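Local structure of titin (Homo sapiens, 3LCY) at residues H63-M68 with G76-I81. The protein spans half the muscle sarcomere as a giant filament protein of tandem immunoglobulin-like domains, two of them from the A-band present here, and also carries a serine/threonine kinase. Residues are numbered along the deposited sequence; the frame is centred on the assembly and turned at random.
Sequences HTLTVM and GVYTCI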
loop_
_atom_site.group_PDB
_atom_site.type_symbol
_atom_site.label_atom_id
_atom_site.label_comp_id
_atom_site.label_asym_id
_atom_site.label_seq_id
_atom_site.Cartn_x
_atom_site.Cartn_y
_atom_site.Cartn_z
ATOM N N HIS A 63 -10.793 -22.108 7.340
ATOM C CA HIS A 63 -10.345 -21.722 6.021
ATOM C C HIS A 63 -9.309 -20.619 6.070
ATOM O O HIS A 63 -9.554 -19.541 6.571
ATOM C CB HIS A 63 -11.555 -21.336 5.192
ATOM C CG HIS A 63 -12.757 -22.156 5.513
ATOM N ND1 HIS A 63 -12.805 -23.512 5.291
ATOM C CD2 HIS A 63 -13.937 -21.829 6.083
ATOM C CE1 HIS A 63 -13.967 -23.981 5.692
ATOM N NE2 HIS A 63 -14.675 -22.980 6.173
ATOM N N THR A 64 -8.148 -20.918 5.514
ATOM C CA THR A 64 -7.031 -20.012 5.533
ATOM C C THR A 64 -6.515 -19.679 4.156
ATOM O O THR A 64 -6.323 -20.542 3.334
ATOM C CB THR A 64 -5.857 -20.584 6.360
ATOM O OG1 THR A 64 -6.323 -20.988 7.642
ATOM C CG2 THR A 64 -4.788 -19.548 6.554
ATOM N N LEU A 65 -6.292 -18.397 3.928
ATOM C CA LEU A 65 -5.664 -17.905 2.710
ATOM C C LEU A 65 -4.264 -17.409 3.038
ATOM O O LEU A 65 -4.075 -16.644 3.983
ATOM C CB LEU A 65 -6.486 -16.771 2.093
ATOM C CG LEU A 65 -5.817 -16.019 0.937
ATOM C CD1 LEU A 65 -5.598 -16.941 -0.250
ATOM C CD2 LEU A 65 -6.630 -14.800 0.526
ATOM N N THR A 66 -3.281 -17.853 2.272
ATOM C CA THR A 66 -1.919 -17.430 2.513
ATOM C C THR A 66 -1.467 -16.559 1.370
ATOM O O THR A 66 -1.482 -16.977 0.222
ATOM C CB THR A 66 -0.964 -18.624 2.614
ATOM O OG1 THR A 66 -1.370 -19.474 3.688
ATOM C CG2 THR A 66 0.455 -18.148 2.867
ATOM N N VAL A 67 -1.050 -15.346 1.692
ATOM C CA VAL A 67 -0.587 -14.430 0.672
ATOM C C VAL A 67 0.903 -14.229 0.824
ATOM O O VAL A 67 1.377 -13.867 1.891
ATOM C CB VAL A 67 -1.267 -13.057 0.795
ATOM C CG1 VAL A 67 -0.739 -12.102 -0.261
ATOM C CG2 VAL A 67 -2.771 -13.195 0.698
ATOM N N MET A 68 1.644 -14.465 -0.248
ATOM C CA MET A 68 3.072 -14.267 -0.194
ATOM C C MET A 68 3.194 -12.857 -0.704
ATOM O O MET A 68 3.134 -12.608 -1.899
ATOM C CB MET A 68 3.791 -15.245 -1.113
ATOM C CG MET A 68 3.403 -16.689 -0.903
ATOM S SD MET A 68 3.549 -17.244 0.793
ATOM C CE MET A 68 5.299 -17.071 1.066
ATOM N N GLY A 76 -4.596 -4.537 2.293
ATOM C CA GLY A 76 -5.987 -4.324 2.037
ATOM C C GLY A 76 -6.986 -5.380 2.312
ATOM O O GLY A 76 -6.729 -6.284 2.993
ATOM N N VAL A 77 -8.174 -5.216 1.759
ATOM C CA VAL A 77 -9.275 -6.149 1.958
ATOM C C VAL A 77 -9.240 -7.498 1.258
ATOM O O VAL A 77 -8.959 -7.594 0.086
ATOM C CB VAL A 77 -10.614 -5.483 1.591
ATOM C CG1 VAL A 77 -11.758 -6.416 1.848
ATOM C CG2 VAL A 77 -10.800 -4.217 2.365
ATOM N N TYR A 78 -9.552 -8.536 2.018
ATOM C CA TYR A 78 -9.632 -9.897 1.519
ATOM C C TYR A 78 -10.956 -10.448 2.002
ATOM O O TYR A 78 -11.302 -10.293 3.154
ATOM C CB TYR A 78 -8.466 -10.752 1.989
ATOM C CG TYR A 78 -7.182 -10.409 1.308
ATOM C CD1 TYR A 78 -6.853 -10.969 0.097
ATOM C CD2 TYR A 78 -6.309 -9.510 1.867
ATOM C CE1 TYR A 78 -5.690 -10.654 -0.527
ATOM C CE2 TYR A 78 -5.157 -9.182 1.249
ATOM C CZ TYR A 78 -4.844 -9.763 0.055
ATOM O OH TYR A 78 -3.678 -9.431 -0.554
ATOM N N THR A 79 -11.695 -11.085 1.116
ATOM C CA THR A 79 -12.992 -11.632 1.466
ATOM C C THR A 79 -13.131 -13.121 1.216
ATOM O O THR A 79 -12.818 -13.605 0.148
ATOM C CB THR A 79 -14.099 -10.913 0.695
ATOM O OG1 THR A 79 -14.050 -9.522 0.992
ATOM C CG2 THR A 79 -15.447 -11.435 1.083
ATOM N N CYS A 80 -13.624 -13.832 2.222
ATOM C CA CYS A 80 -13.836 -15.263 2.126
ATOM C C CYS A 80 -15.321 -15.530 2.051
ATOM O O CYS A 80 -16.065 -15.103 2.909
ATOM C CB CYS A 80 -13.269 -15.987 3.348
ATOM S SG CYS A 80 -13.655 -17.744 3.461
ATOM N N ILE A 81 -15.754 -16.246 1.023
ATOM C CA ILE A 81 -17.167 -16.572 0.895
ATOM C C ILE A 81 -17.403 -18.072 0.973
ATOM O O ILE A 81 -16.881 -18.835 0.190
ATOM C CB ILE A 81 -17.767 -16.017 -0.385
ATOM C CG1 ILE A 81 -17.682 -14.501 -0.362
ATOM C CG2 ILE A 81 -19.208 -16.420 -0.502
ATOM C CD1 ILE A 81 -18.618 -13.844 -1.295
#
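The hydroxyl of Tyr78 lies beside both methyls of Val67, with OH 4.0 Å from CG1, yet its polar partner is elsewhere: it hydrogen-bonds to the backbone O of Asp74, four residues back in the chain. A bond from a tyrosine hydroxyl to the main chain at that spacing identifies a tyrosine corner, a motif of Greek-key sandwiches, and the bond helps to set where the hydroxyl end of the ring lies. Val67 meets this end from the opposite direction. Its CG2 is 4.1 Å from Tyr78 CE1 and equally far from CZ, an oblique approach to the ring; with CG1 anti to the backbone N (chi1 179°) and CG2 beside it, both methyls face the hydroxyl end. Nearer the base of the ring, Leu65 places CD2 3.9 Å from Tyr78 CD1, its side chain crossing that of the tyrosine at roughly a right angle. On Tyr78 itself, CG is anti to the carbonyl carbon (chi1 -73°), which lays the ring nearly parallel to strand 63-68, against Leu65 and then Val67. No hydrogen bond joins the segments; the CA atoms of Leu65 and Tyr78 are 9.0 Å apart, evidence for two facing sheets rather than neighbouring strands of one. Leu65, Val67 and Tyr78 are all buried, so the contact forms part of the hydrophobic core of the I-set domain. Trp41 of strand 38-43 packs against both Leu65 and Cys80, and Arg43 makes a cation-pi contact with Tyr78. Strand 62-68 runs between 24-34 and 54-58 in one sheet, whereas 76-83 runs between 38-43 and 88-103 in the other.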